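Local coordinates for RagA protein (Porphyromonas gingivalis, PDB 6SLN), which probably imports its substrate across the outer membrane as a TonB-dependent receptor, a beta-barrel with a plug domain, at residues P343-R348 and N375-D380; S472-P477 and G487-R492; V729-N734 and E765-F770. All coordinates share one frame; numbering follows the deposited sequence.

In the fold
Interactions 1 and 2 each join the two antiparallel strands of a hairpin in one outer-membrane beta-barrel, whereas in interaction 3 the loop after strand 752-764 runs antiparallel to the start of strand 732-746. The two hairpin contacts lie near one another, with centres about 17 Å apart and nearest atoms about 8 Å apart; strand 435-450 runs between the hairpins, paired to both. Interaction 3 sits elsewhere, its centre about 39 Å from that of interaction 1 and about 48 Å from that of interaction 2. The strands of interaction 2 also carry Ala460, Phe501 and Asn503, which help line the site of a bound phospholipid, 1,2-distearoyl-sn-glycerophosphoethanolamine. Interactions 1 and 3 both reach inward to the plug domain.

Interaction 1. Residues P343-R348 and N375-D380; sequences PANFKR and NRRSAD
Phe346 turns the edge of its ring against one face of the Arg376 guanidinium, with the two planes 89° apart. CE2 of Phe346 does most of the touching and comes within 3.4 Å of Arg376 CZ, offset toward the rim of the guanidinium. CG of Phe346 stands anti to the backbone N (chi1 -167°), and the Arg376 chain, extended from CG to NE, runs beside the ring in the same direction. Helix 169-173 of the plug meets this pair through Asp170 and Ala173.

On the opposite face of the sheet, CB of Pro343 sits 3.7 Å from Arg377 CZ, over the centre of that guanidinium. Lys347 sends NZ back along its own strand to OD1 of Asn345 at 3.3 Å, meeting the amide from above its plane. Between the two faces, four backbone bonds join the strands of the hairpin, among them Arg377 N to Asn345 O at 3.0 Å.

Both arginines thus use a flat face for apolar contact, an arrangement that leaves the in-plane N-H groups pointing past the hydrocarbon and suited to polar partners or water.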
loop_
_atom_site.group_PDB
_atom_site.type_symbol
_atom_site.label_atom_id
_atom_site.label_comp_id
_atom_site.label_asym_id
_atom_site.label_seq_id
_atom_site.Cartn_x
_atom_site.Cartn_y
_atom_site.Cartn_z
ATOM N N PRO A 343 -18.418 -10.597 -13.435
ATOM C CA PRO A 343 -17.204 -11.264 -13.902
ATOM C C PRO A 343 -16.575 -12.081 -12.803
ATOM O O PRO A 343 -16.507 -11.656 -11.647
ATOM C CB PRO A 343 -16.302 -10.103 -14.311
ATOM C CG PRO A 343 -17.278 -9.017 -14.642
ATOM C CD PRO A 343 -18.319 -9.142 -13.586
ATOM N N ALA A 344 -16.147 -13.282 -13.172
ATOM C CA ALA A 344 -15.430 -14.148 -12.250
ATOM C C ALA A 344 -14.627 -15.127 -13.084
ATOM O O ALA A 344 -15.048 -15.529 -14.169
ATOM C CB ALA A 344 -16.369 -14.880 -11.283
ATOM N N ASN A 345 -13.459 -15.493 -12.574
ATOM C CA ASN A 345 -12.607 -16.368 -13.351
ATOM C C ASN A 345 -11.414 -16.781 -12.505
ATOM O O ASN A 345 -11.088 -16.161 -11.485
ATOM C CB ASN A 345 -12.126 -15.694 -14.631
ATOM C CG ASN A 345 -11.624 -14.307 -14.382
ATOM O OD1 ASN A 345 -10.496 -14.125 -13.956
ATOM N ND2 ASN A 345 -12.473 -13.311 -14.617
ATOM N N PHE A 346 -10.769 -17.843 -12.959
ATOM C CA PHE A 346 -9.516 -18.316 -12.416
ATOM C C PHE A 346 -8.627 -18.583 -13.613
ATOM O O PHE A 346 -8.922 -19.479 -14.413
ATOM C CB PHE A 346 -9.718 -19.580 -11.590
ATOM C CG PHE A 346 -8.543 -19.945 -10.747
ATOM C CD1 PHE A 346 -7.460 -20.600 -11.294
ATOM C CD2 PHE A 346 -8.526 -19.637 -9.410
ATOM C CE1 PHE A 346 -6.388 -20.938 -10.523
ATOM C CE2 PHE A 346 -7.462 -19.976 -8.642
ATOM C CZ PHE A 346 -6.390 -20.630 -9.198
ATOM N N LYS A 347 -7.573 -17.786 -13.759
ATOM C CA LYS A 347 -6.533 -18.043 -14.744
ATOM C C LYS A 347 -5.249 -18.412 -14.012
ATOM O O LYS A 347 -4.926 -17.824 -12.976
ATOM C CB LYS A 347 -6.294 -16.826 -15.659
ATOM C CG LYS A 347 -7.517 -15.939 -15.891
ATOM C CD LYS A 347 -7.316 -15.003 -17.092
ATOM C CE LYS A 347 -8.513 -14.067 -17.291
ATOM N NZ LYS A 347 -8.522 -12.960 -16.289
ATOM N N ARG A 348 -4.521 -19.390 -14.539
ATOM C CA ARG A 348 -3.210 -19.707 -13.993
ATOM C C ARG A 348 -2.246 -20.051 -15.120
ATOM O O ARG A 348 -2.644 -20.610 -16.146
ATOM C CB ARG A 348 -3.283 -20.855 -12.964
ATOM C CG ARG A 348 -3.118 -22.259 -13.540
ATOM C CD ARG A 348 -2.784 -23.274 -12.445
ATOM N NE ARG A 348 -3.952 -24.042 -12.030
ATOM C CZ ARG A 348 -4.504 -25.023 -12.739
ATOM N NH1 ARG A 348 -4.004 -25.379 -13.909
ATOM N NH2 ARG A 348 -5.568 -25.651 -12.272
ATOM N N ASN A 375 -4.677 -15.362 -11.724
ATOM C CA ASN A 375 -5.644 -14.266 -11.740
ATOM C C ASN A 375 -6.960 -14.795 -11.177
ATOM O O ASN A 375 -7.588 -15.679 -11.773
ATOM C CB ASN A 375 -5.820 -13.712 -13.151
ATOM C CG ASN A 375 -4.504 -13.248 -13.765
ATOM O OD1 ASN A 375 -3.789 -12.433 -13.179
ATOM N ND2 ASN A 375 -4.180 -13.763 -14.951
ATOM N N ARG A 376 -7.355 -14.276 -10.018
ATOM C CA ARG A 376 -8.590 -14.650 -9.341
ATOM C C ARG A 376 -9.526 -13.460 -9.367
ATOM O O ARG A 376 -9.127 -12.357 -8.976
ATOM C CB ARG A 376 -8.352 -15.040 -7.877
ATOM C CG ARG A 376 -8.106 -16.494 -7.606
ATOM C CD ARG A 376 -8.052 -16.757 -6.102
ATOM N NE ARG A 376 -7.516 -18.092 -5.831
ATOM C CZ ARG A 376 -6.218 -18.406 -5.858
ATOM N NH1 ARG A 376 -5.302 -17.479 -6.129
ATOM N NH2 ARG A 376 -5.831 -19.649 -5.609
ATOM N N ARG A 377 -10.758 -13.682 -9.826
ATOM C CA ARG A 377 -11.848 -12.761 -9.577
ATOM C C ARG A 377 -13.075 -13.543 -9.141
ATOM O O ARG A 377 -13.314 -14.671 -9.585
ATOM C CB ARG A 377 -12.214 -11.892 -10.793
ATOM C CG ARG A 377 -12.680 -10.512 -10.335
ATOM C CD ARG A 377 -13.661 -9.819 -11.254
ATOM N NE ARG A 377 -13.065 -9.422 -12.523
ATOM C CZ ARG A 377 -13.299 -8.259 -13.130
ATOM N NH1 ARG A 377 -14.108 -7.347 -12.578
ATOM N NH2 ARG A 377 -12.718 -8.006 -14.296
ATOM N N SER A 378 -13.864 -12.908 -8.282
ATOM C CA SER A 378 -15.051 -13.507 -7.703
ATOM C C SER A 378 -16.222 -12.567 -7.868
ATOM O O SER A 378 -16.070 -11.340 -7.803
ATOM C CB SER A 378 -14.848 -13.810 -6.242
ATOM O OG SER A 378 -13.797 -14.741 -6.146
ATOM N N ALA A 379 -17.380 -13.159 -8.115
ATOM C CA ALA A 379 -18.621 -12.413 -8.189
ATOM C C ALA A 379 -19.122 -12.278 -6.760
ATOM O O ALA A 379 -19.420 -13.280 -6.098
ATOM C CB ALA A 379 -19.621 -13.127 -9.091
ATOM N N ASP A 380 -19.181 -11.047 -6.271
ATOM C CA ASP A 380 -19.292 -10.813 -4.844
ATOM C C ASP A 380 -20.628 -10.201 -4.461
ATOM O O ASP A 380 -20.705 -9.400 -3.531
ATOM C CB ASP A 380 -18.121 -9.951 -4.372
ATOM C CG ASP A 380 -16.836 -10.758 -4.252
ATOM O OD1 ASP A 380 -16.910 -11.960 -3.907
ATOM O OD2 ASP A 380 -15.757 -10.202 -4.529
HETATM O O HOH W 1 -17.198 -9.589 -10.359
#

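Interaction 2. Residues S472-P477 and G487-R492; sequences SSKRMP and GERRER
Arg475 and Glu488 lie side by side across a hydrogen-bonded pair of the hairpin and form a salt bridge concentrated on a single oxygen. NE of Arg475 reaches OE1 of Glu488 at 2.9 Å and NH2 reaches the same OE1 at 3.1 Å, both from one face of the carboxylate. The guanidinium offers its edge, with OE1 close to its plane, while the carboxylate is turned 75° against it. A bend at chi3 (-60°) swings the arginine head back beside the glutamate, which itself runs extended beyond CG.

The other face of the sheet holds a second polar group. Ser472 keeps OG anti to its own N (chi1 -174°) and donates to OE2 of Glu491 at 2.7 Å, arriving above the carboxylate plane. The fully extended Arg489 lays NE on that OE2 as well, from the anti side at 2.7 Å, while OE1 of Glu491 pairs with Arg470. Lys474 follows Arg489, its CE lying over the centre of the guanidinium face, and its NZ remains 4.2 Å from Arg489 NH1. That NH1 has partners beyond the hairpin: the carbonyl of Met546 and an acidic side chain of another protein's chain.

With two donors on OE2 and Arg470 at OE1, Glu491 is probably held in its rotation and likely to stay ionised. Its negative charge and the outside acid would partly offset the like charges that Lys474 and Arg489 bring together from the two strands.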
loop_
_atom_site.group_PDB
_atom_site.type_symbol
_atom_site.label_atom_id
_atom_site.label_comp_id
_atom_site.label_asym_id
_atom_site.label_seq_id
_atom_site.Cartn_x
_atom_site.Cartn_y
_atom_site.Cartn_z
ATOM N N SER A 472 -6.012 -4.522 -7.876
ATOM C CA SER A 472 -6.194 -3.168 -8.351
ATOM C C SER A 472 -7.666 -2.993 -8.633
ATOM O O SER A 472 -8.284 -3.855 -9.263
ATOM C CB SER A 472 -5.368 -2.909 -9.612
ATOM O OG SER A 472 -5.480 -1.548 -9.945
ATOM N N SER A 473 -8.224 -1.892 -8.168
ATOM C CA SER A 473 -9.654 -1.682 -8.282
ATOM C C SER A 473 -9.909 -0.201 -8.525
ATOM O O SER A 473 -9.268 0.659 -7.910
ATOM C CB SER A 473 -10.372 -2.190 -7.020
ATOM O OG SER A 473 -11.514 -1.405 -6.723
ATOM N N LYS A 474 -10.843 0.096 -9.429
ATOM C CA LYS A 474 -11.111 1.474 -9.806
ATOM C C LYS A 474 -12.606 1.750 -9.800
ATOM O O LYS A 474 -13.421 0.869 -10.090
ATOM C CB LYS A 474 -10.533 1.800 -11.200
ATOM C CG LYS A 474 -9.033 2.074 -11.198
ATOM C CD LYS A 474 -8.582 2.639 -12.514
ATOM C CE LYS A 474 -7.412 1.855 -13.042
ATOM N NZ LYS A 474 -6.650 2.650 -14.031
ATOM N N ARG A 475 -12.945 2.988 -9.457
ATOM C CA ARG A 475 -14.261 3.578 -9.707
ATOM C C ARG A 475 -14.056 4.653 -10.774
ATOM O O ARG A 475 -13.524 5.728 -10.482
ATOM C CB ARG A 475 -14.845 4.164 -8.426
ATOM C CG ARG A 475 -16.266 3.787 -8.182
ATOM C CD ARG A 475 -16.899 4.407 -6.907
ATOM N NE ARG A 475 -16.219 4.052 -5.654
ATOM C CZ ARG A 475 -16.148 2.832 -5.118
ATOM N NH1 ARG A 475 -16.716 1.786 -5.707
ATOM N NH2 ARG A 475 -15.487 2.660 -3.976
ATOM N N MET A 476 -14.483 4.370 -12.004
ATOM C CA MET A 476 -14.140 5.216 -13.152
ATOM C C MET A 476 -14.783 6.602 -13.053
ATOM O O MET A 476 -15.984 6.712 -12.787
ATOM C CB MET A 476 -14.564 4.530 -14.450
ATOM C CG MET A 476 -13.769 3.249 -14.748
ATOM S SD MET A 476 -11.974 3.500 -14.640
ATOM C CE MET A 476 -11.823 4.804 -15.845
ATOM N N PRO A 477 -14.028 7.674 -13.255
ATOM C CA PRO A 477 -14.640 9.006 -13.251
ATOM C C PRO A 477 -15.580 9.177 -14.436
ATOM O O PRO A 477 -15.556 8.410 -15.398
ATOM C CB PRO A 477 -13.442 9.958 -13.354
ATOM C CG PRO A 477 -12.408 9.151 -14.037
ATOM C CD PRO A 477 -12.598 7.718 -13.573
ATOM N N GLY A 487 -13.633 9.906 -9.637
ATOM C CA GLY A 487 -13.271 8.509 -9.641
ATOM C C GLY A 487 -12.466 8.123 -8.400
ATOM O O GLY A 487 -11.993 8.962 -7.629
ATOM N N GLU A 488 -12.323 6.813 -8.213
ATOM C CA GLU A 488 -11.648 6.266 -7.049
ATOM C C GLU A 488 -10.780 5.094 -7.486
ATOM O O GLU A 488 -10.999 4.462 -8.523
ATOM C CB GLU A 488 -12.658 5.832 -5.956
ATOM C CG GLU A 488 -13.886 6.766 -5.844
ATOM C CD GLU A 488 -14.701 6.588 -4.554
ATOM O OE1 GLU A 488 -14.528 5.567 -3.851
ATOM O OE2 GLU A 488 -15.530 7.478 -4.247
ATOM N N ARG A 489 -9.802 4.780 -6.659
ATOM C CA ARG A 489 -8.906 3.692 -6.993
ATOM C C ARG A 489 -8.382 3.127 -5.688
ATOM O O ARG A 489 -8.151 3.881 -4.739
ATOM C CB ARG A 489 -7.764 4.191 -7.868
ATOM C CG ARG A 489 -6.762 3.123 -8.208
ATOM C CD ARG A 489 -5.723 3.637 -9.167
ATOM N NE ARG A 489 -4.927 2.556 -9.732
ATOM C CZ ARG A 489 -4.023 2.735 -10.688
ATOM N NH1 ARG A 489 -3.813 3.956 -11.175
ATOM N NH2 ARG A 489 -3.323 1.702 -11.147
ATOM N N ARG A 490 -8.215 1.805 -5.637
ATOM C CA ARG A 490 -7.695 1.134 -4.449
ATOM C C ARG A 490 -6.668 0.110 -4.898
ATOM O O ARG A 490 -6.893 -0.624 -5.864
ATOM C CB ARG A 490 -8.823 0.468 -3.622
ATOM C CG ARG A 490 -8.362 -0.576 -2.584
ATOM C CD ARG A 490 -9.245 -0.593 -1.322
ATOM N NE ARG A 490 -10.673 -0.621 -1.616
ATOM C CZ ARG A 490 -11.308 -1.623 -2.231
ATOM N NH1 ARG A 490 -10.647 -2.707 -2.629
ATOM N NH2 ARG A 490 -12.617 -1.541 -2.467
ATOM N N GLU A 491 -5.526 0.094 -4.224
ATOM C CA GLU A 491 -4.457 -0.841 -4.532
ATOM C C GLU A 491 -4.067 -1.605 -3.273
ATOM O O GLU A 491 -3.958 -1.027 -2.177
ATOM C CB GLU A 491 -3.234 -0.115 -5.096
ATOM C CG GLU A 491 -3.539 0.703 -6.294
ATOM C CD GLU A 491 -3.479 -0.106 -7.560
ATOM O OE1 GLU A 491 -2.819 -1.162 -7.560
ATOM O OE2 GLU A 491 -4.088 0.326 -8.562
ATOM N N ARG A 492 -3.816 -2.897 -3.437
ATOM C CA ARG A 492 -3.574 -3.757 -2.298
ATOM C C ARG A 492 -2.399 -4.662 -2.588
ATOM O O ARG A 492 -2.176 -5.074 -3.735
ATOM C CB ARG A 492 -4.796 -4.623 -1.976
ATOM C CG ARG A 492 -5.760 -3.970 -1.030
ATOM C CD ARG A 492 -7.024 -4.710 -1.071
ATOM N NE ARG A 492 -8.054 -4.070 -0.267
ATOM C CZ ARG A 492 -9.328 -4.440 -0.306
ATOM N NH1 ARG A 492 -9.683 -5.429 -1.111
ATOM N NH2 ARG A 492 -10.229 -3.832 0.451
#

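Interaction 3. Residues V729-N734 and E765-F770; sequences VGSMKN and EITKLF
A classic beta bulge lies just past barrel strand 752-764, where its following loop still runs antiparallel to 729-734 and Thr767 and Lys768 together face the single residue Ser731. Both amides converge on one carbonyl: Thr767 N and Lys768 N each donate to Ser731 O, the latter at 3.0 Å. In return Ser731 N donates to Lys768 O at 2.8 Å. Further along, Glu765 N binds Lys733 O at 2.9 Å, continuing the link toward strand 732-746, whose Asn734 is held by Thr149 of the plug.

Side chains add to the bulge's bonds. Ser731 and Thr767 both carry their oxygens between backbone N and carbonyl carbon (chi1 54° and 48°), which brings the two hydroxyls together in a hydrogen bond. Gly730, at a positive phi of 75°, passes close to Lys768, whose CG lies 3.9 Å from its CA. On the far side of the backbone Met732 CG packs loosely against Ile766 CG1 at 4.4 Å, while Leu152 adds apolar cover to Met732. At the other end Val729 CG1 meets Phe770 CB, the side chains crossing at about a right angle.

The Lys768 chain bends at chi3 and chi4, passing Gly730, to bring NZ within 3.3 Å of Ser731 OG.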
loop_
_atom_site.group_PDB
_atom_site.type_symbol
_atom_site.label_atom_id
_atom_site.label_comp_id
_atom_site.label_asym_id
_atom_site.label_seq_id
_atom_site.Cartn_x
_atom_site.Cartn_y
_atom_site.Cartn_z
ATOM N N VAL A 729 -15.279 -26.597 25.215
ATOM C CA VAL A 729 -16.612 -26.669 25.786
ATOM C C VAL A 729 -17.481 -27.646 24.992
ATOM O O VAL A 729 -17.469 -27.655 23.755
ATOM C CB VAL A 729 -17.217 -25.253 25.840
ATOM C CG1 VAL A 729 -18.707 -25.321 25.762
ATOM C CG2 VAL A 729 -16.790 -24.547 27.125
ATOM N N GLY A 730 -18.216 -28.506 25.696
ATOM C CA GLY A 730 -19.093 -29.431 25.033
ATOM C C GLY A 730 -18.361 -30.590 24.385
ATOM O O GLY A 730 -17.153 -30.774 24.539
ATOM N N SER A 731 -19.129 -31.404 23.660
ATOM C CA SER A 731 -18.547 -32.547 22.963
ATOM C C SER A 731 -19.556 -33.121 21.975
ATOM O O SER A 731 -20.770 -32.986 22.146
ATOM C CB SER A 731 -18.087 -33.633 23.944
ATOM O OG SER A 731 -19.145 -34.002 24.797
ATOM N N MET A 732 -19.021 -33.756 20.943
ATOM C CA MET A 732 -19.762 -34.411 19.880
ATOM C C MET A 732 -19.295 -35.850 19.768
ATOM O O MET A 732 -18.523 -36.345 20.590
ATOM C CB MET A 732 -19.557 -33.742 18.521
ATOM C CG MET A 732 -20.102 -32.363 18.353
ATOM S SD MET A 732 -19.429 -31.746 16.804
ATOM C CE MET A 732 -20.373 -32.771 15.659
ATOM N N LYS A 733 -19.723 -36.491 18.685
ATOM C CA LYS A 733 -19.498 -37.902 18.422
ATOM C C LYS A 733 -19.957 -38.168 16.994
ATOM O O LYS A 733 -20.953 -37.594 16.538
ATOM C CB LYS A 733 -20.265 -38.774 19.427
ATOM C CG LYS A 733 -19.847 -40.235 19.500
ATOM C CD LYS A 733 -20.976 -41.086 20.125
ATOM C CE LYS A 733 -20.448 -41.990 21.220
ATOM N NZ LYS A 733 -21.007 -43.375 21.175
ATOM N N ASN A 734 -19.214 -39.016 16.289
ATOM C CA ASN A 734 -19.503 -39.329 14.900
ATOM C C ASN A 734 -19.338 -40.824 14.710
ATOM O O ASN A 734 -18.251 -41.361 14.942
ATOM C CB ASN A 734 -18.583 -38.550 13.959
ATOM C CG ASN A 734 -19.199 -37.249 13.516
ATOM O OD1 ASN A 734 -20.133 -37.232 12.719
ATOM N ND2 ASN A 734 -18.692 -36.152 14.030
ATOM N N GLU A 765 -23.806 -36.871 16.695
ATOM C CA GLU A 765 -24.486 -36.737 17.982
ATOM C C GLU A 765 -23.682 -35.755 18.828
ATOM O O GLU A 765 -22.650 -36.126 19.396
ATOM C CB GLU A 765 -24.648 -38.074 18.698
ATOM C CG GLU A 765 -25.486 -37.960 20.005
ATOM C CD GLU A 765 -25.504 -39.220 20.879
ATOM O OE1 GLU A 765 -25.342 -40.342 20.355
ATOM O OE2 GLU A 765 -25.696 -39.081 22.104
ATOM N N ILE A 766 -24.162 -34.510 18.891
ATOM C CA ILE A 766 -23.767 -33.626 19.976
ATOM C C ILE A 766 -23.968 -34.367 21.282
ATOM O O ILE A 766 -24.940 -35.107 21.438
ATOM C CB ILE A 766 -24.599 -32.334 19.930
ATOM C CG1 ILE A 766 -24.477 -31.684 18.541
ATOM C CG2 ILE A 766 -24.195 -31.393 21.069
ATOM C CD1 ILE A 766 -25.534 -30.655 18.260
ATOM N N THR A 767 -23.037 -34.222 22.215
ATOM C CA THR A 767 -23.214 -34.852 23.517
ATOM C C THR A 767 -23.104 -33.879 24.686
ATOM O O THR A 767 -23.493 -34.234 25.803
ATOM C CB THR A 767 -22.217 -36.018 23.697
ATOM O OG1 THR A 767 -20.897 -35.607 23.340
ATOM C CG2 THR A 767 -22.599 -37.179 22.805
ATOM N N LYS A 768 -22.621 -32.661 24.465
ATOM C CA LYS A 768 -22.483 -31.671 25.521
ATOM C C LYS A 768 -22.316 -30.326 24.847
ATOM O O LYS A 768 -21.684 -30.236 23.787
ATOM C CB LYS A 768 -21.283 -31.966 26.436
ATOM C CG LYS A 768 -21.262 -31.166 27.729
ATOM C CD LYS A 768 -19.974 -31.383 28.561
ATOM C CE LYS A 768 -19.703 -32.843 28.863
ATOM N NZ LYS A 768 -18.644 -33.382 27.955
ATOM N N LEU A 769 -22.860 -29.277 25.475
ATOM C CA LEU A 769 -22.839 -27.952 24.865
ATOM C C LEU A 769 -22.128 -26.997 25.806
ATOM O O LEU A 769 -20.988 -27.247 26.167
ATOM C CB LEU A 769 -24.224 -27.511 24.468
ATOM C CG LEU A 769 -24.792 -28.264 23.276
ATOM C CD1 LEU A 769 -26.307 -28.098 23.163
ATOM C CD2 LEU A 769 -24.062 -27.797 22.041
ATOM N N PHE A 770 -22.747 -25.879 26.154
ATOM C CA PHE A 770 -22.118 -24.843 26.953
ATOM C C PHE A 770 -23.131 -24.342 27.977
ATOM O O PHE A 770 -24.345 -24.430 27.760
ATOM C CB PHE A 770 -21.614 -23.683 26.074
ATOM C CG PHE A 770 -22.474 -23.385 24.856
ATOM C CD1 PHE A 770 -22.360 -24.146 23.701
ATOM C CD2 PHE A 770 -23.366 -22.321 24.861
ATOM C CE1 PHE A 770 -23.124 -23.864 22.576
ATOM C CE2 PHE A 770 -24.126 -22.034 23.740
ATOM C CZ PHE A 770 -24.006 -22.810 22.593
#